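Local coordinates for putative secreted protein (Streptomyces sp. SirexAA-E, PDB 4PEY), which hydrolyses laminarin and laminarioligosaccharides from their non-reducing ends as a family 55 exo-beta-1,3-glucanase, giving glucose and laminaribiose as end products, at residues A[73-84]-A[106-116]. The protein carries 1 engineered substitution. Numbering follows the deposited sequence.
Sequences FYTSIAGLGLNP and QNFWRSAENLA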
loop_
_atom_site.group_PDB
_atom_site.type_symbol
_atom_site.label_atom_id
_atom_site.label_comp_id
_atom_site.label_asym_id
_atom_site.label_seq_id
_atom_site.Cartn_x
_atom_site.Cartn_y
_atom_site.Cartn_z
ATOM N N PHE A 73 -3.092 -8.056 -13.304
ATOM C CA PHE A 73 -3.933 -7.640 -12.187
ATOM C C PHE A 73 -4.225 -8.801 -11.236
ATOM O O PHE A 73 -4.306 -9.953 -11.664
ATOM C CB PHE A 73 -5.259 -7.057 -12.689
ATOM C CG PHE A 73 -5.133 -5.676 -13.274
ATOM C CD1 PHE A 73 -4.943 -5.493 -14.639
ATOM C CD2 PHE A 73 -5.180 -4.555 -12.445
ATOM C CE1 PHE A 73 -4.824 -4.215 -15.172
ATOM C CE2 PHE A 73 -5.063 -3.279 -12.966
ATOM C CZ PHE A 73 -4.882 -3.105 -14.332
ATOM N N TYR A 74 -4.380 -8.471 -9.954
ATOM C CA TYR A 74 -4.805 -9.414 -8.911
ATOM C C TYR A 74 -4.004 -10.708 -8.926
ATOM O O TYR A 74 -4.544 -11.799 -8.735
ATOM C CB TYR A 74 -6.298 -9.734 -9.042
ATOM C CG TYR A 74 -7.187 -8.517 -9.131
ATOM C CD1 TYR A 74 -7.413 -7.703 -8.021
ATOM C CD2 TYR A 74 -7.803 -8.178 -10.329
ATOM C CE1 TYR A 74 -8.239 -6.584 -8.107
ATOM C CE2 TYR A 74 -8.618 -7.062 -10.428
ATOM C CZ TYR A 74 -8.837 -6.272 -9.315
ATOM O OH TYR A 74 -9.652 -5.170 -9.438
ATOM N N THR A 75 -2.700 -10.564 -9.124
ATOM C CA THR A 75 -1.790 -11.692 -9.115
ATOM C C THR A 75 -0.681 -11.410 -8.107
ATOM O O THR A 75 -0.013 -10.381 -8.199
ATOM C CB THR A 75 -1.192 -11.942 -10.520
ATOM O OG1 THR A 75 -2.256 -12.170 -11.457
ATOM C CG2 THR A 75 -0.297 -13.149 -10.506
ATOM N N SER A 76 -0.508 -12.303 -7.131
ATOM C CA SER A 76 0.649 -12.248 -6.247
ATOM C C SER A 76 1.636 -13.322 -6.671
ATOM O O SER A 76 1.237 -14.392 -7.144
ATOM C CB SER A 76 0.255 -12.452 -4.777
ATOM O OG SER A 76 -0.366 -13.711 -4.574
ATOM N N ILE A 77 2.925 -13.042 -6.511
ATOM C CA ILE A 77 3.932 -14.072 -6.752
ATOM C C ILE A 77 4.919 -14.050 -5.599
ATOM O O ILE A 77 5.294 -12.984 -5.112
ATOM C CB ILE A 77 4.647 -13.885 -8.121
ATOM C CG1 ILE A 77 5.589 -15.059 -8.403
ATOM C CG2 ILE A 77 5.377 -12.545 -8.200
ATOM C CD1 ILE A 77 6.047 -15.118 -9.846
ATOM N N ALA A 78 5.297 -15.228 -5.124
ATOM C CA ALA A 78 6.197 -15.303 -3.982
ATOM C C ALA A 78 6.944 -16.622 -3.912
ATOM O O ALA A 78 6.495 -17.644 -4.444
ATOM C CB ALA A 78 5.420 -15.082 -2.676
ATOM N N GLY A 79 8.085 -16.581 -3.235
ATOM C CA GLY A 79 8.817 -17.785 -2.881
ATOM C C GLY A 79 8.388 -18.302 -1.518
ATOM O O GLY A 79 7.804 -17.574 -0.709
ATOM N N LEU A 80 8.698 -19.569 -1.267
ATOM C CA LEU A 80 8.269 -20.249 -0.052
ATOM C C LEU A 80 9.450 -20.675 0.825
ATOM O O LEU A 80 9.319 -21.556 1.667
ATOM C CB LEU A 80 7.411 -21.468 -0.410
ATOM C CG LEU A 80 6.029 -21.187 -1.011
ATOM C CD1 LEU A 80 5.433 -22.459 -1.633
ATOM C CD2 LEU A 80 5.085 -20.602 0.046
ATOM N N GLY A 81 10.601 -20.040 0.631
ATOM C CA GLY A 81 11.730 -20.267 1.513
ATOM C C GLY A 81 11.653 -19.380 2.740
ATOM O O GLY A 81 10.871 -18.431 2.792
ATOM N N LEU A 82 12.472 -19.685 3.738
ATOM C CA LEU A 82 12.575 -18.826 4.902
ATOM C C LEU A 82 13.284 -17.534 4.508
ATOM O O LEU A 82 13.006 -16.464 5.052
ATOM C CB LEU A 82 13.320 -19.536 6.033
ATOM C CG LEU A 82 13.408 -18.785 7.358
ATOM C CD1 LEU A 82 12.020 -18.478 7.915
ATOM C CD2 LEU A 82 14.221 -19.597 8.342
ATOM N N ASN A 83 14.190 -17.646 3.539
ATOM C CA ASN A 83 14.965 -16.514 3.052
ATOM C C ASN A 83 14.788 -16.333 1.539
ATOM O O ASN A 83 14.520 -17.300 0.821
ATOM C CB ASN A 83 16.442 -16.709 3.413
ATOM C CG ASN A 83 16.694 -16.604 4.909
ATOM O OD1 ASN A 83 17.076 -17.581 5.564
ATOM N ND2 ASN A 83 16.476 -15.417 5.459
ATOM N N PRO A 84 14.927 -15.091 1.046
ATOM C CA PRO A 84 14.670 -14.846 -0.383
ATOM C C PRO A 84 15.558 -15.679 -1.322
ATOM O O PRO A 84 15.076 -16.170 -2.343
ATOM C CB PRO A 84 14.966 -13.346 -0.542
ATOM C CG PRO A 84 14.827 -12.776 0.828
ATOM C CD PRO A 84 15.238 -13.850 1.781
ATOM N N GLN A 106 -2.134 2.653 -14.461
ATOM C CA GLN A 106 -3.213 1.797 -13.960
ATOM C C GLN A 106 -2.702 0.388 -13.623
ATOM O O GLN A 106 -3.487 -0.555 -13.510
ATOM C CB GLN A 106 -4.384 1.757 -14.961
ATOM C CG GLN A 106 -5.000 3.157 -15.105
ATOM C CD GLN A 106 -6.230 3.256 -15.986
ATOM O OE1 GLN A 106 -6.853 2.255 -16.350
ATOM N NE2 GLN A 106 -6.598 4.490 -16.318
ATOM N N ASN A 107 -1.392 0.260 -13.420
ATOM C CA ASN A 107 -0.806 -1.035 -13.062
ATOM C C ASN A 107 -0.898 -1.266 -11.547
ATOM O O ASN A 107 0.091 -1.105 -10.810
ATOM C CB ASN A 107 0.647 -1.129 -13.550
ATOM C CG ASN A 107 0.743 -1.441 -15.047
ATOM O OD1 ASN A 107 -0.274 -1.669 -15.706
ATOM N ND2 ASN A 107 1.969 -1.453 -15.589
ATOM N N PHE A 108 -2.101 -1.650 -11.115
ATOM C CA PHE A 108 -2.475 -1.781 -9.704
ATOM C C PHE A 108 -2.591 -3.229 -9.241
ATOM O O PHE A 108 -2.662 -4.143 -10.060
ATOM C CB PHE A 108 -3.847 -1.148 -9.427
ATOM C CG PHE A 108 -4.028 0.261 -9.933
ATOM C CD1 PHE A 108 -3.067 1.240 -9.716
ATOM C CD2 PHE A 108 -5.202 0.611 -10.594
ATOM C CE1 PHE A 108 -3.272 2.543 -10.169
ATOM C CE2 PHE A 108 -5.422 1.909 -11.037
ATOM C CZ PHE A 108 -4.454 2.878 -10.825
ATOM N N TRP A 109 -2.681 -3.398 -7.919
ATOM C CA TRP A 109 -3.182 -4.614 -7.258
ATOM C C TRP A 109 -2.429 -5.874 -7.675
ATOM O O TRP A 109 -3.001 -6.801 -8.249
ATOM C CB TRP A 109 -4.704 -4.795 -7.505
ATOM C CG TRP A 109 -5.539 -3.616 -7.024
ATOM C CD1 TRP A 109 -5.548 -3.070 -5.768
ATOM C CD2 TRP A 109 -6.468 -2.841 -7.801
ATOM N NE1 TRP A 109 -6.419 -2.004 -5.718
ATOM C CE2 TRP A 109 -6.995 -1.842 -6.954
ATOM C CE3 TRP A 109 -6.910 -2.897 -9.129
ATOM C CZ2 TRP A 109 -7.919 -0.896 -7.397
ATOM C CZ3 TRP A 109 -7.825 -1.955 -9.570
ATOM C CH2 TRP A 109 -8.324 -0.967 -8.706
ATOM N N ARG A 110 -1.138 -5.912 -7.364
ATOM C CA ARG A 110 -0.337 -7.107 -7.615
ATOM C C ARG A 110 0.842 -7.074 -6.652
ATOM O O ARG A 110 1.055 -6.065 -5.987
ATOM C CB ARG A 110 0.113 -7.172 -9.084
ATOM C CG ARG A 110 1.028 -6.024 -9.536
ATOM C CD ARG A 110 0.967 -5.841 -11.054
ATOM N NE ARG A 110 -0.302 -5.235 -11.450
ATOM C CZ ARG A 110 -0.754 -5.152 -12.699
ATOM N NH1 ARG A 110 -0.055 -5.676 -13.710
ATOM N NH2 ARG A 110 -1.923 -4.564 -12.934
ATOM N N SER A 111 1.599 -8.161 -6.537
ATOM C CA SER A 111 2.694 -8.157 -5.568
ATOM C C SER A 111 3.774 -9.181 -5.856
ATOM O O SER A 111 3.510 -10.215 -6.468
ATOM C CB SER A 111 2.149 -8.399 -4.154
ATOM O OG SER A 111 1.554 -9.684 -4.060
ATOM N N ALA A 112 4.984 -8.880 -5.385
ATOM C CA ALA A 112 6.121 -9.808 -5.431
ATOM C C ALA A 112 6.772 -9.854 -4.064
ATOM O O ALA A 112 6.988 -8.807 -3.455
ATOM C CB ALA A 112 7.144 -9.382 -6.482
ATOM N N GLU A 113 7.085 -11.054 -3.585
ATOM C CA GLU A 113 7.708 -11.208 -2.273
ATOM C C GLU A 113 8.613 -12.439 -2.173
ATOM O O GLU A 113 8.306 -13.497 -2.712
ATOM C CB GLU A 113 6.615 -11.269 -1.189
ATOM C CG GLU A 113 7.115 -11.345 0.252
ATOM C CD GLU A 113 6.001 -11.136 1.267
ATOM O OE1 GLU A 113 4.843 -11.547 0.999
ATOM O OE2 GLU A 113 6.276 -10.553 2.340
ATOM N N ASN A 114 9.734 -12.288 -1.474
ATOM C CA ASN A 114 10.514 -13.444 -1.007
ATOM C C ASN A 114 11.096 -14.299 -2.133
ATOM O O ASN A 114 11.063 -15.536 -2.085
ATOM C CB ASN A 114 9.648 -14.309 -0.070
ATOM C CG ASN A 114 10.478 -15.245 0.804
ATOM O OD1 ASN A 114 11.617 -14.933 1.156
ATOM N ND2 ASN A 114 9.905 -16.394 1.163
ATOM N N LEU A 115 11.651 -13.620 -3.131
ATOM C CA LEU A 115 12.326 -14.263 -4.255
ATOM C C LEU A 115 13.670 -13.610 -4.517
ATOM O O LEU A 115 13.841 -12.406 -4.280
ATOM C CB LEU A 115 11.483 -14.175 -5.534
ATOM C CG LEU A 115 10.152 -14.918 -5.586
ATOM C CD1 LEU A 115 9.290 -14.362 -6.699
ATOM C CD2 LEU A 115 10.393 -16.402 -5.795
ATOM N N ALA A 116 14.613 -14.396 -5.033
ATOM C CA ALA A 116 15.839 -13.843 -5.605
ATOM C C ALA A 116 15.733 -13.893 -7.131
ATOM O O ALA A 116 15.287 -14.903 -7.694
ATOM C CB ALA A 116 17.069 -14.604 -5.121
HETATM O O HOH W 1 3.483 -11.542 -3.333
HETATM O O HOH W 2 12.207 -17.853 -0.756
#
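Two successive rungs of a right-handed parallel beta-helix meet where strands 75-79 and 110-113 run side by side, their axes 4.7 Å apart. The ladder alternates between strands: I77 N donates to S111 O at 2.9 Å, and I77 O accepts from E113 N. On the buried face, I77 sets CG2 against CB of A112, and CG1 reaches CD1 of L115, apolar groups suited to the helix interior. On the other face a water joins I77 O to S111 OG. Beyond the strands, N114 has CG anti to its backbone N (chi1 -161°), which swings the amide toward the 79-84 turn. There N114 ND2 gives one bond to G79 O from above the carbonyl plane and a straighter one, 2.8 Å long at 165°, to G81 O. A leucine in place of N114 would probably leave both carbonyls without this donor and the turn less firmly held. G79 suits its position because a side chain would run into N114 O. At the other end R110 lays NH2 over the centre of the F73 ring, a cation-pi contact with CZ 4.5 Å from the centroid. Its NE and NH2 both grip F108 O, fixing the guanidinium, whose plane is turned 66° from the ring. Next to it, Y74 and W109 lie nearly parallel but slid apart, with Y74 OH 3.6 Å from W109 CE3; Q49 and R374 bond that hydroxyl. F108 and Q106 touch a glucose unit of the bound laminaritriose, so this end of the stacked, ladder-like coils of the beta-helix adjoins the glucan-binding pocket.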